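Local coordinates for protein tyrosine--tRNA ligase (Pyrococcus horikoshii, PDB 2CYC) that binds L-tyrosine and, as a class I tyrosyl-tRNA synthetase, probably activates it with ATP and attaches it to tRNA(Tyr), at residues M170-D175 / M188-A193; T182-G187 / K192-A197; G39-G44 / W75-N80. One frame throughout, in Å; residues are numbered along the deposited sequence.

Contact 1. Residues M170-D175 / M188-A193; sequences MMQVAD and MDQRKA. With TYR (tyrosine), chain C.
The polar centre of this contact is a pair of amides, Gln172 and Gln190, that grip the same ligand atom while holding each other. NE2 of Gln172 donates to OE1 of Gln190 over 3.2 Å, with an N-H...O angle of 159°. The bond lies in the carbonyl plane of the acceptor, on a lone pair, and the two amides are nearly coplanar although the side chains cross at about a right angle. With CG of Gln172 anti to the backbone N (chi1 -175°) and the rest of the chain extended, the amide reaches the amino group of the bound tyrosine, whose N gives hydrogen bonds to Gln172 OE1 at 2.9 Å and Gln190 OE1 at 2.7 Å. Gln190 OE1 therefore accepts twice. NE2 of Gln190 donates to Asp189 OD1 at 3.1 Å, meeting it from above the carboxylate plane, and is also bonded to the carbonyl of Ile152. A leucine in place of Gln190 would probably leave the tyrosine amino group short of one acceptor and Gln172 NE2 without its partner here, so that the Gln172 amide would be less firmly fixed in rotation. At the phenol end, the tyrosine OH donates to Asp175 OD2 over 2.5 Å.

Van der Waals contact is slighter: the CG2 methyl of Val173 lies 3.5 Å from the carbonyl O of Ala193, and the Ala193 methyl sits beside Gln172 NE2. CG of Gln172 rests 3.5 Å from CZ of the ligand ring. Helix 164-178 thus reads both ends of the ligand, Gln190 joining it at the amino end, in the tyrosine pocket of a class I synthetase.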
ATOM      1  N   MET A 170       4.816   5.882   0.683  1.00 14.51           N
ATOM      2  CA  MET A 170       3.636   6.440   0.046  1.00 17.07           C
ATOM      3  C   MET A 170       2.746   7.086   1.111  1.00 16.65           C
ATOM      4  O   MET A 170       2.018   8.041   0.840  1.00 20.25           O
ATOM      5  CB  MET A 170       2.893   5.344  -0.733  1.00 11.65           C
ATOM      6  CG  MET A 170       3.714   4.802  -1.908  1.00 15.45           C
ATOM      7  SD  MET A 170       4.118   6.059  -3.164  1.00 21.01           S
ATOM      8  CE  MET A 170       5.734   6.680  -2.572  1.00 19.26           C
ATOM      9  N   MET A 171       2.818   6.568   2.331  1.00 19.64           N
ATOM     10  CA  MET A 171       2.048   7.137   3.430  1.00 18.89           C
ATOM     11  C   MET A 171       2.652   8.497   3.808  1.00 18.06           C
ATOM     12  O   MET A 171       1.924   9.436   4.133  1.00 18.08           O
ATOM     13  CB  MET A 171       2.082   6.205   4.647  1.00 16.59           C
ATOM     14  CG  MET A 171       1.222   4.957   4.519  1.00 15.83           C
ATOM     15  SD  MET A 171       1.616   3.762   5.824  1.00 19.51           S
ATOM     16  CE  MET A 171       1.116   4.701   7.308  1.00 15.91           C
ATOM     17  N   GLN A 172       3.981   8.601   3.762  1.00 14.55           N
ATOM     18  CA  GLN A 172       4.646   9.855   4.114  1.00 19.44           C
ATOM     19  C   GLN A 172       4.259  10.936   3.118  1.00 20.60           C
ATOM     20  O   GLN A 172       4.014  12.085   3.505  1.00 16.11           O
ATOM     21  CB  GLN A 172       6.179   9.700   4.146  1.00 14.77           C
ATOM     22  CG  GLN A 172       6.925  10.979   4.628  1.00 12.74           C
ATOM     23  CD  GLN A 172       8.303  10.692   5.220  1.00 15.13           C
ATOM     24  OE1 GLN A 172       8.581   9.568   5.633  1.00 13.11           O
ATOM     25  NE2 GLN A 172       9.163  11.718   5.290  1.00  8.92           N
ATOM     26  N   VAL A 173       4.196  10.580   1.839  1.00 13.02           N
ATOM     27  CA  VAL A 173       3.807  11.567   0.840  1.00 16.54           C
ATOM     28  C   VAL A 173       2.338  11.965   1.038  1.00 17.22           C
ATOM     29  O   VAL A 173       1.996  13.150   0.988  1.00 17.66           O
ATOM     30  CB  VAL A 173       4.034  11.023  -0.584  1.00 17.59           C
ATOM     31  CG1 VAL A 173       3.458  11.972  -1.617  1.00 10.97           C
ATOM     32  CG2 VAL A 173       5.531  10.843  -0.817  1.00 14.29           C
ATOM     33  N   ALA A 174       1.482  10.973   1.281  1.00 15.83           N
ATOM     34  CA  ALA A 174       0.053  11.211   1.506  1.00 16.10           C
ATOM     35  C   ALA A 174      -0.179  12.088   2.739  1.00 16.49           C
ATOM     36  O   ALA A 174      -1.077  12.937   2.754  1.00 15.26           O
ATOM     37  CB  ALA A 174      -0.687   9.867   1.660  1.00 10.45           C
ATOM     38  N   ASP A 175       0.637  11.885   3.769  1.00 14.88           N
ATOM     39  CA  ASP A 175       0.528  12.679   4.986  1.00 17.49           C
ATOM     40  C   ASP A 175       0.627  14.158   4.647  1.00 22.65           C
ATOM     41  O   ASP A 175      -0.017  14.999   5.280  1.00 14.83           O
ATOM     42  CB  ASP A 175       1.657  12.350   5.969  1.00 19.14           C
ATOM     43  CG  ASP A 175       1.572  10.947   6.514  1.00 17.71           C
ATOM     44  OD1 ASP A 175       0.465  10.372   6.512  1.00 17.86           O
ATOM     45  OD2 ASP A 175       2.614  10.434   6.960  1.00 18.01           O
ATOM     46  N   MET A 188      17.530  16.315   6.188  1.00 15.88           N
ATOM     47  CA  MET A 188      17.993  15.987   4.836  1.00 18.35           C
ATOM     48  C   MET A 188      17.799  14.551   4.357  1.00 17.70           C
ATOM     49  O   MET A 188      17.647  14.330   3.157  1.00 16.59           O
ATOM     50  CB  MET A 188      19.478  16.346   4.687  1.00 18.67           C
ATOM     51  CG  MET A 188      19.748  17.785   4.287  1.00 31.06           C
ATOM     52  SD  MET A 188      19.155  18.179   2.629  1.00 28.40           S
ATOM     53  CE  MET A 188      20.394  17.415   1.593  1.00 37.88           C
ATOM     54  N   ASP A 189      17.800  13.581   5.270  1.00 15.59           N
ATOM     55  CA  ASP A 189      17.639  12.187   4.867  1.00 22.15           C
ATOM     56  C   ASP A 189      16.223  11.804   4.443  1.00 23.27           C
ATOM     57  O   ASP A 189      15.979  10.677   4.009  1.00 24.70           O
ATOM     58  CB  ASP A 189      18.141  11.226   5.966  1.00 23.41           C
ATOM     59  CG  ASP A 189      17.509  11.481   7.335  1.00 24.48           C
ATOM     60  OD1 ASP A 189      16.569  12.288   7.455  1.00 27.13           O
ATOM     61  OD2 ASP A 189      17.968  10.851   8.310  1.00 32.47           O
ATOM     62  N   GLN A 190      15.291  12.741   4.564  1.00 18.00           N
ATOM     63  CA  GLN A 190      13.916  12.484   4.162  1.00 17.76           C
ATOM     64  C   GLN A 190      13.608  13.127   2.814  1.00 19.54           C
ATOM     65  O   GLN A 190      12.494  12.999   2.320  1.00 18.89           O
ATOM     66  CB  GLN A 190      12.947  13.071   5.190  1.00 20.23           C
ATOM     67  CG  GLN A 190      13.154  12.573   6.605  1.00 21.35           C
ATOM     68  CD  GLN A 190      13.026  11.083   6.684  1.00 22.68           C
ATOM     69  OE1 GLN A 190      11.974  10.519   6.364  1.00 19.58           O
ATOM     70  NE2 GLN A 190      14.097  10.423   7.108  1.00 19.97           N
ATOM     71  N   ARG A 191      14.588  13.806   2.217  1.00 17.72           N
ATOM     72  CA  ARG A 191      14.356  14.536   0.965  1.00 18.80           C
ATOM     73  C   ARG A 191      13.750  13.757  -0.189  1.00 13.30           C
ATOM     74  O   ARG A 191      13.010  14.320  -0.999  1.00 20.27           O
ATOM     75  CB  ARG A 191      15.647  15.241   0.499  1.00 21.53           C
ATOM     76  CG  ARG A 191      16.700  14.330  -0.135  1.00 22.35           C
ATOM     77  CD  ARG A 191      17.958  15.133  -0.446  1.00 25.46           C
ATOM     78  NE  ARG A 191      17.684  16.239  -1.359  1.00 21.77           N
ATOM     79  CZ  ARG A 191      17.552  16.104  -2.675  1.00 29.68           C
ATOM     80  NH1 ARG A 191      17.296  17.166  -3.428  1.00 20.00           N
ATOM     81  NH2 ARG A 191      17.691  14.907  -3.238  1.00 25.48           N
ATOM     82  N   LYS A 192      14.043  12.465  -0.275  1.00 18.54           N
ATOM     83  CA  LYS A 192      13.484  11.671  -1.359  1.00 19.09           C
ATOM     84  C   LYS A 192      11.963  11.696  -1.370  1.00 18.62           C
ATOM     85  O   LYS A 192      11.346  11.784  -2.433  1.00 21.08           O
ATOM     86  CB  LYS A 192      13.964  10.224  -1.270  1.00 17.58           C
ATOM     87  CG  LYS A 192      15.394  10.025  -1.744  1.00 22.12           C
ATOM     88  CD  LYS A 192      15.819   8.585  -1.519  1.00 22.85           C
ATOM     89  CE  LYS A 192      17.262   8.362  -1.935  1.00 23.03           C
ATOM     90  NZ  LYS A 192      17.637   6.940  -1.692  1.00 24.40           N
ATOM     91  N   ALA A 193      11.359  11.622  -0.185  1.00 16.47           N
ATOM     92  CA  ALA A 193       9.900  11.625  -0.089  1.00 18.00           C
ATOM     93  C   ALA A 193       9.335  12.954  -0.563  1.00 15.22           C
ATOM     94  O   ALA A 193       8.253  13.016  -1.156  1.00 18.36           O
ATOM     95  CB  ALA A 193       9.465  11.357   1.357  1.00 14.10           C
TER
HETATM   96  N   TYR C 701      10.293   9.001   7.896  1.00 14.73           N
HETATM   97  CA  TYR C 701      10.461   9.940   9.047  1.00 22.87           C
HETATM   98  C   TYR C 701      11.663   9.531   9.897  1.00 25.66           C
HETATM   99  O   TYR C 701      12.214   8.435   9.655  1.00 26.49           O
HETATM  100  CB  TYR C 701       9.190   9.951   9.910  1.00 14.73           C
HETATM  101  CG  TYR C 701       7.971  10.490   9.186  1.00 17.44           C
HETATM  102  CD1 TYR C 701       7.945  11.797   8.698  1.00 14.90           C
HETATM  103  CD2 TYR C 701       6.840   9.693   8.989  1.00 17.69           C
HETATM  104  CE1 TYR C 701       6.818  12.297   8.023  1.00 16.73           C
HETATM  105  CE2 TYR C 701       5.713  10.182   8.330  1.00 16.39           C
HETATM  106  CZ  TYR C 701       5.707  11.479   7.845  1.00 16.40           C
HETATM  107  OH  TYR C 701       4.589  11.952   7.179  1.00 16.00           O
HETATM  108  OXT TYR C 701      12.035  10.308  10.798  1.00 26.11           O

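Contact 2. Residues T182-G187 / K192-A197; sequences TIAHAG and KAHVIA
Within the beta-alpha unit formed by strand 183-187 and helix 191-200, the imidazole of His194 meets the methyl groups of Ala184 and Ala186, packing helix against sheet. The local axes run at 159°, close to antiparallel, and approach to 9.9 Å, a spacing bridged by one ring set against two small residues. Ala184 CB lies over a face of that ring, 3.8 Å from its centroid and 16° off the normal, a CH-pi contact displaced toward the rim on the NE2 side. Ala186 CB approaches CE1 of His194 obliquely at 3.6 Å. His194 CE1 also comes within 3.5 Å of Ala184 O, and the backbone of His185 lies at the ring's edge. CG of His194 stands anti to its own carbonyl carbon (chi1 -68°), which sets the imidazole against the two alanines.

The ring's ND1 is satisfied by NE2 of His222, whose own ring meets it nearly parallel. Ile176 of helix 164-178 packs on both Ala184 and His194, adding a third element. His185, whose side chain starts out away from the helix, is held instead by His223 and His36. Alternate residues of the strand thus serve the two sides of the sheet. Helix 191-200 returns across one of these, leading, by way of the short strand 209-211, to strand 214-223, a parallel neighbour of 183-187: a beta-alpha-beta crossover of the Rossmann-type catalytic fold.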
ATOM      1  N   THR A 182       2.052  22.824   2.965  1.00 19.15           N
ATOM      2  CA  THR A 182       2.725  23.601   1.917  1.00 16.89           C
ATOM      3  C   THR A 182       4.190  23.831   2.293  1.00 19.71           C
ATOM      4  O   THR A 182       5.001  24.225   1.457  1.00 17.08           O
ATOM      5  CB  THR A 182       2.030  24.979   1.671  1.00 16.67           C
ATOM      6  OG1 THR A 182       1.841  25.654   2.921  1.00 15.45           O
ATOM      7  CG2 THR A 182       0.680  24.791   0.979  1.00 17.56           C
ATOM      8  N   ILE A 183       4.513  23.608   3.565  1.00 16.18           N
ATOM      9  CA  ILE A 183       5.891  23.732   4.046  1.00 14.52           C
ATOM     10  C   ILE A 183       6.250  22.361   4.631  1.00 18.56           C
ATOM     11  O   ILE A 183       6.014  22.097   5.817  1.00 14.86           O
ATOM     12  CB  ILE A 183       6.037  24.817   5.161  1.00 14.30           C
ATOM     13  CG1 ILE A 183       5.600  26.191   4.635  1.00 16.30           C
ATOM     14  CG2 ILE A 183       7.490  24.872   5.656  1.00  8.24           C
ATOM     15  CD1 ILE A 183       6.388  26.706   3.433  1.00 20.63           C
ATOM     16  N   ALA A 184       6.801  21.487   3.792  1.00 18.30           N
ATOM     17  CA  ALA A 184       7.170  20.134   4.223  1.00 19.70           C
ATOM     18  C   ALA A 184       8.578  20.181   4.799  1.00 18.95           C
ATOM     19  O   ALA A 184       9.562  20.321   4.069  1.00 16.86           O
ATOM     20  CB  ALA A 184       7.093  19.162   3.039  1.00 17.32           C
ATOM     21  N   HIS A 185       8.653  20.056   6.120  1.00 18.77           N
ATOM     22  CA  HIS A 185       9.904  20.143   6.863  1.00 17.88           C
ATOM     23  C   HIS A 185      10.417  18.785   7.370  1.00 19.47           C
ATOM     24  O   HIS A 185       9.657  17.971   7.907  1.00 17.53           O
ATOM     25  CB  HIS A 185       9.691  21.124   8.028  1.00 14.77           C
ATOM     26  CG  HIS A 185      10.822  21.186   9.004  1.00 17.77           C
ATOM     27  ND1 HIS A 185      10.624  21.378  10.355  1.00 20.82           N
ATOM     28  CD2 HIS A 185      12.158  21.055   8.834  1.00 15.76           C
ATOM     29  CE1 HIS A 185      11.788  21.354  10.977  1.00 13.19           C
ATOM     30  NE2 HIS A 185      12.737  21.158  10.078  1.00 20.67           N
ATOM     31  N   ALA A 186      11.712  18.549   7.181  1.00 17.76           N
ATOM     32  CA  ALA A 186      12.355  17.313   7.619  1.00 18.80           C
ATOM     33  C   ALA A 186      13.867  17.469   7.607  1.00 16.87           C
ATOM     34  O   ALA A 186      14.395  18.487   7.155  1.00 16.24           O
ATOM     35  CB  ALA A 186      11.967  16.144   6.693  1.00 13.87           C
ATOM     36  N   GLY A 187      14.551  16.447   8.117  1.00 19.45           N
ATOM     37  CA  GLY A 187      15.996  16.434   8.077  1.00 14.38           C
ATOM     38  C   GLY A 187      16.323  16.003   6.650  1.00 14.85           C
ATOM     39  O   GLY A 187      15.479  15.394   5.980  1.00 13.98           O
ATOM     40  N   LYS A 192      14.043  12.465  -0.275  1.00 18.54           N
ATOM     41  CA  LYS A 192      13.484  11.671  -1.359  1.00 19.09           C
ATOM     42  C   LYS A 192      11.963  11.696  -1.370  1.00 18.62           C
ATOM     43  O   LYS A 192      11.346  11.784  -2.433  1.00 21.08           O
ATOM     44  CB  LYS A 192      13.964  10.224  -1.270  1.00 17.58           C
ATOM     45  CG  LYS A 192      15.394  10.025  -1.744  1.00 22.12           C
ATOM     46  CD  LYS A 192      15.819   8.585  -1.519  1.00 22.85           C
ATOM     47  CE  LYS A 192      17.262   8.362  -1.935  1.00 23.03           C
ATOM     48  NZ  LYS A 192      17.637   6.940  -1.692  1.00 24.40           N
ATOM     49  N   ALA A 193      11.359  11.622  -0.185  1.00 16.47           N
ATOM     50  CA  ALA A 193       9.900  11.625  -0.089  1.00 18.00           C
ATOM     51  C   ALA A 193       9.335  12.954  -0.563  1.00 15.22           C
ATOM     52  O   ALA A 193       8.253  13.016  -1.156  1.00 18.36           O
ATOM     53  CB  ALA A 193       9.465  11.357   1.357  1.00 14.10           C
ATOM     54  N   HIS A 194      10.068  14.025  -0.290  1.00 15.07           N
ATOM     55  CA  HIS A 194       9.624  15.353  -0.680  1.00 15.94           C
ATOM     56  C   HIS A 194       9.801  15.583  -2.185  1.00 19.73           C
ATOM     57  O   HIS A 194       8.996  16.276  -2.806  1.00 18.35           O
ATOM     58  CB  HIS A 194      10.361  16.394   0.176  1.00 16.80           C
ATOM     59  CG  HIS A 194       9.959  16.356   1.624  1.00 18.60           C
ATOM     60  ND1 HIS A 194      10.612  17.070   2.608  1.00 17.48           N
ATOM     61  CD2 HIS A 194       8.935  15.715   2.245  1.00 13.45           C
ATOM     62  CE1 HIS A 194      10.008  16.873   3.768  1.00 18.90           C
ATOM     63  NE2 HIS A 194       8.987  16.056   3.575  1.00 15.86           N
ATOM     64  N   VAL A 195      10.836  14.987  -2.779  1.00 18.40           N
ATOM     65  CA  VAL A 195      11.037  15.130  -4.219  1.00 18.77           C
ATOM     66  C   VAL A 195       9.857  14.443  -4.941  1.00 17.38           C
ATOM     67  O   VAL A 195       9.366  14.930  -5.954  1.00 20.23           O
ATOM     68  CB  VAL A 195      12.380  14.491  -4.673  1.00 18.47           C
ATOM     69  CG1 VAL A 195      12.510  14.549  -6.202  1.00 18.53           C
ATOM     70  CG2 VAL A 195      13.542  15.226  -4.023  1.00 15.43           C
ATOM     71  N   ILE A 196       9.400  13.316  -4.405  1.00 21.33           N
ATOM     72  CA  ILE A 196       8.269  12.606  -4.995  1.00 19.68           C
ATOM     73  C   ILE A 196       6.998  13.448  -4.798  1.00 20.06           C
ATOM     74  O   ILE A 196       6.205  13.624  -5.720  1.00 22.06           O
ATOM     75  CB  ILE A 196       8.089  11.220  -4.342  1.00 20.65           C
ATOM     76  CG1 ILE A 196       9.279  10.316  -4.701  1.00 20.49           C
ATOM     77  CG2 ILE A 196       6.786  10.596  -4.813  1.00 17.15           C
ATOM     78  CD1 ILE A 196       9.368   9.033  -3.877  1.00 18.24           C
ATOM     79  N   ALA A 197       6.825  13.984  -3.596  1.00 17.10           N
ATOM     80  CA  ALA A 197       5.669  14.816  -3.299  1.00 17.67           C
ATOM     81  C   ALA A 197       5.565  15.969  -4.305  1.00 20.10           C
ATOM     82  O   ALA A 197       4.493  16.267  -4.817  1.00 17.65           O
ATOM     83  CB  ALA A 197       5.779  15.369  -1.883  1.00 13.07           C
TER

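Contact 3. Residues G39-G44 / W75-N80; sequences GFEISG and WHSWIN. With TYR (tyrosine), chain C.
Ser77 and Asn80 hold Glu41 and Ile42 where the chain leads on from strand 36-40 of the Rossmann-type core past the tyrosine pocket. The backbone N of Ile42 donates to Ser77 OG over 2.7 Å, nearly straight at 167°. That hydroxyl is engaged twice, since it is also hydrogen-bonded to the carbonyl of Ala73, just before the helix. OG stands anti to the carbonyl carbon of Ser77 (chi1 -59°), which brings it up to the backbone of Glu41 and Ile42, within 3.2 Å of Glu41 CA.

The second tie is between side chains. Asn80 ND2 donates over 2.7 Å to Glu41 OE2, which accepts on its syn lone pair, the side of the other oxygen; OE2 is tilted from the amide plane of Asn80, and carboxylate and amide stand perpendicular. OE2 also takes part in a hydrogen bond with Tyr168 OH, so Glu41, itself part of the pocket, also helps position Tyr168, which binds the ligand. The Asn80 amide is in turn well satisfied: ND2 reaches the carbonyl of Met153 as well, and OD1 is met by Arg155 NE. Its backbone N closes the last turn of the helix on His76 O.

Between these segments sits the ligand ring. Gly39 lacks a CB that would run into the tyrosine's CE1, and its O comes within 3.4 Å of CD1. From the helix, His76 offers a ring face: tyrosine CE2 lies 3.3 Å above the imidazole plane, displaced toward the rim beside His76 CD2.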
ATOM      1  N   GLY A  39       7.307  15.165  10.550  1.00 16.94           N
ATOM      2  CA  GLY A  39       6.929  13.923  11.192  1.00 16.97           C
ATOM      3  C   GLY A  39       8.101  13.219  11.840  1.00 21.42           C
ATOM      4  O   GLY A  39       9.250  13.366  11.420  1.00 14.39           O
ATOM      5  N   PHE A  40       7.812  12.448  12.880  1.00 16.01           N
ATOM      6  CA  PHE A  40       8.863  11.725  13.570  1.00 15.27           C
ATOM      7  C   PHE A  40       8.402  10.326  13.896  1.00 17.46           C
ATOM      8  O   PHE A  40       7.249  10.101  14.272  1.00 20.11           O
ATOM      9  CB  PHE A  40       9.220  12.377  14.907  1.00 16.97           C
ATOM     10  CG  PHE A  40       9.610  13.811  14.811  1.00 21.54           C
ATOM     11  CD1 PHE A  40       8.646  14.815  14.897  1.00 17.16           C
ATOM     12  CD2 PHE A  40      10.946  14.167  14.668  1.00 18.05           C
ATOM     13  CE1 PHE A  40       9.013  16.150  14.848  1.00 18.31           C
ATOM     14  CE2 PHE A  40      11.319  15.506  14.618  1.00 15.25           C
ATOM     15  CZ  PHE A  40      10.349  16.495  14.709  1.00 21.49           C
ATOM     16  N   GLU A  41       9.313   9.381  13.762  1.00 16.01           N
ATOM     17  CA  GLU A  41       9.001   8.026  14.153  1.00 21.90           C
ATOM     18  C   GLU A  41       9.105   8.068  15.682  1.00 21.99           C
ATOM     19  O   GLU A  41       9.762   8.949  16.240  1.00 16.74           O
ATOM     20  CB  GLU A  41      10.029   7.057  13.585  1.00 20.47           C
ATOM     21  CG  GLU A  41       9.762   6.657  12.130  1.00 31.83           C
ATOM     22  CD  GLU A  41      10.494   5.377  11.743  1.00 33.07           C
ATOM     23  OE1 GLU A  41      11.072   4.735  12.644  1.00 41.73           O
ATOM     24  OE2 GLU A  41      10.488   5.013  10.549  1.00 22.90           O
ATOM     25  N   ILE A  42       8.456   7.126  16.351  1.00 23.39           N
ATOM     26  CA  ILE A  42       8.483   7.054  17.809  1.00 24.48           C
ATOM     27  C   ILE A  42       9.295   5.797  18.155  1.00 29.89           C
ATOM     28  O   ILE A  42       8.860   4.675  17.883  1.00 27.47           O
ATOM     29  CB  ILE A  42       7.039   6.930  18.354  1.00 22.68           C
ATOM     30  CG1 ILE A  42       6.146   8.020  17.723  1.00 23.53           C
ATOM     31  CG2 ILE A  42       7.036   7.040  19.872  1.00 24.85           C
ATOM     32  CD1 ILE A  42       6.574   9.483  18.032  1.00 15.60           C
ATOM     33  N   SER A  43      10.475   5.967  18.742  1.00 28.71           N
ATOM     34  CA  SER A  43      11.294   4.792  19.046  1.00 38.93           C
ATOM     35  C   SER A  43      12.525   5.002  19.909  1.00 40.08           C
ATOM     36  O   SER A  43      13.484   4.237  19.789  1.00 48.54           O
ATOM     37  CB  SER A  43      11.769   4.154  17.750  1.00 46.28           C
ATOM     38  OG  SER A  43      12.620   5.051  17.049  1.00 48.72           O
ATOM     39  N   GLY A  44      12.527   6.020  20.760  1.00 37.06           N
ATOM     40  CA  GLY A  44      13.687   6.243  21.604  1.00 31.50           C
ATOM     41  C   GLY A  44      13.776   7.651  22.157  1.00 29.29           C
ATOM     42  O   GLY A  44      12.886   8.479  21.931  1.00 20.84           O
ATOM     43  N   TRP A  75       1.650   4.621  13.240  1.00 16.17           N
ATOM     44  CA  TRP A  75       1.554   3.438  12.377  1.00 18.09           C
ATOM     45  C   TRP A  75       2.852   3.261  11.601  1.00 20.37           C
ATOM     46  O   TRP A  75       3.294   2.132  11.364  1.00 22.28           O
ATOM     47  CB  TRP A  75       0.392   3.549  11.377  1.00 13.15           C
ATOM     48  CG  TRP A  75      -0.962   3.356  11.976  1.00 14.48           C
ATOM     49  CD1 TRP A  75      -1.315   3.528  13.292  1.00 20.67           C
ATOM     50  CD2 TRP A  75      -2.176   3.058  11.272  1.00 15.12           C
ATOM     51  NE1 TRP A  75      -2.674   3.361  13.442  1.00 25.31           N
ATOM     52  CE2 TRP A  75      -3.228   3.073  12.223  1.00 19.85           C
ATOM     53  CE3 TRP A  75      -2.481   2.786   9.929  1.00 17.34           C
ATOM     54  CZ2 TRP A  75      -4.565   2.827  11.872  1.00 19.98           C
ATOM     55  CZ3 TRP A  75      -3.814   2.541   9.576  1.00 17.86           C
ATOM     56  CH2 TRP A  75      -4.838   2.563  10.549  1.00 24.37           C
ATOM     57  N   HIS A  76       3.463   4.376  11.207  1.00 17.96           N
ATOM     58  CA  HIS A  76       4.718   4.326  10.458  1.00 20.42           C
ATOM     59  C   HIS A  76       5.782   3.617  11.296  1.00 19.38           C
ATOM     60  O   HIS A  76       6.517   2.778  10.788  1.00 20.39           O
ATOM     61  CB  HIS A  76       5.225   5.738  10.113  1.00 20.00           C
ATOM     62  CG  HIS A  76       4.222   6.593   9.402  1.00 22.35           C
ATOM     63  ND1 HIS A  76       3.093   7.089  10.021  1.00 17.33           N
ATOM     64  CD2 HIS A  76       4.208   7.086   8.139  1.00 15.95           C
ATOM     65  CE1 HIS A  76       2.430   7.855   9.170  1.00 19.40           C
ATOM     66  NE2 HIS A  76       3.085   7.870   8.021  1.00 15.84           N
ATOM     67  N   SER A  77       5.863   3.971  12.575  1.00 17.85           N
ATOM     68  CA  SER A  77       6.837   3.370  13.485  1.00 20.53           C
ATOM     69  C   SER A  77       6.524   1.894  13.704  1.00 21.35           C
ATOM     70  O   SER A  77       7.427   1.075  13.860  1.00 18.59           O
ATOM     71  CB  SER A  77       6.831   4.105  14.832  1.00 16.61           C
ATOM     72  OG  SER A  77       7.142   5.474  14.660  1.00 20.79           O
ATOM     73  N   TRP A  78       5.235   1.574  13.733  1.00 19.14           N
ATOM     74  CA  TRP A  78       4.771   0.200  13.903  1.00 21.42           C
ATOM     75  C   TRP A  78       5.254  -0.608  12.688  1.00 27.03           C
ATOM     76  O   TRP A  78       5.805  -1.705  12.822  1.00 23.60           O
ATOM     77  CB  TRP A  78       3.241   0.216  14.005  1.00 19.44           C
ATOM     78  CG  TRP A  78       2.531  -1.083  13.714  1.00 21.19           C
ATOM     79  CD1 TRP A  78       2.875  -2.335  14.154  1.00 20.39           C
ATOM     80  CD2 TRP A  78       1.330  -1.241  12.945  1.00 18.45           C
ATOM     81  NE1 TRP A  78       1.956  -3.262  13.705  1.00 25.70           N
ATOM     82  CE2 TRP A  78       0.999  -2.619  12.960  1.00 20.78           C
ATOM     83  CE3 TRP A  78       0.496  -0.347  12.243  1.00 18.03           C
ATOM     84  CZ2 TRP A  78      -0.131  -3.133  12.296  1.00 22.39           C
ATOM     85  CZ3 TRP A  78      -0.629  -0.851  11.584  1.00 18.95           C
ATOM     86  CH2 TRP A  78      -0.932  -2.240  11.615  1.00 23.65           C
ATOM     87  N   ILE A  79       5.057  -0.039  11.505  1.00 21.36           N
ATOM     88  CA  ILE A  79       5.479  -0.664  10.256  1.00 22.96           C
ATOM     89  C   ILE A  79       6.991  -0.845  10.244  1.00 24.54           C
ATOM     90  O   ILE A  79       7.510  -1.876   9.802  1.00 23.12           O
ATOM     91  CB  ILE A  79       5.090   0.217   9.049  1.00 18.16           C
ATOM     92  CG1 ILE A  79       3.587   0.090   8.783  1.00 14.53           C
ATOM     93  CG2 ILE A  79       5.930  -0.154   7.829  1.00 12.34           C
ATOM     94  CD1 ILE A  79       3.091   1.027   7.688  1.00 13.59           C
ATOM     95  N   ASN A  80       7.697   0.163  10.747  1.00 18.36           N
ATOM     96  CA  ASN A  80       9.148   0.117  10.759  1.00 22.19           C
ATOM     97  C   ASN A  80       9.741  -0.638  11.950  1.00 20.10           C
ATOM     98  O   ASN A  80      10.924  -0.504  12.250  1.00 21.73           O
ATOM     99  CB  ASN A  80       9.716   1.543  10.678  1.00 14.86           C
ATOM    100  CG  ASN A  80      11.082   1.575  10.025  1.00 25.69           C
ATOM    101  OD1 ASN A  80      11.477   0.610   9.370  1.00 18.23           O
ATOM    102  ND2 ASN A  80      11.806   2.682  10.183  1.00 18.50           N
TER
HETATM  103  N   TYR C 701      10.293   9.001   7.896  1.00 14.73           N
HETATM  104  CA  TYR C 701      10.461   9.940   9.047  1.00 22.87           C
HETATM  105  C   TYR C 701      11.663   9.531   9.897  1.00 25.66           C
HETATM  106  O   TYR C 701      12.214   8.435   9.655  1.00 26.49           O
HETATM  107  CB  TYR C 701       9.190   9.951   9.910  1.00 14.73           C
HETATM  108  CG  TYR C 701       7.971  10.490   9.186  1.00 17.44           C
HETATM  109  CD1 TYR C 701       7.945  11.797   8.698  1.00 14.90           C
HETATM  110  CD2 TYR C 701       6.840   9.693   8.989  1.00 17.69           C
HETATM  111  CE1 TYR C 701       6.818  12.297   8.023  1.00 16.73           C
HETATM  112  CE2 TYR C 701       5.713  10.182   8.330  1.00 16.39           C
HETATM  113  CZ  TYR C 701       5.707  11.479   7.845  1.00 16.40           C
HETATM  114  OH  TYR C 701       4.589  11.952   7.179  1.00 16.00           O
HETATM  115  OXT TYR C 701      12.035  10.308  10.798  1.00 26.11           O

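All three contacts are buried, but the two that touch the ligand are the polar ones. Contacts 1 and 3 both line the tyrosine site, about 13 Å apart between centres, and rely on polar side chains; they meet where Asp175 makes a weak hydrogen bond to His76 and Met171 packs on His76 and Ile79. Contact 2 does not line the pocket; within its two segments helix and strand meet by packing alone. It shares helix 191-200 with contact 1, the two centres being only about 6 Å apart, and Val173 packs on Ala197 and Ile196 between them. Contacts 2 and 3 do not touch, but their strands, 183-187 and 36-40, are neighbours in one sheet.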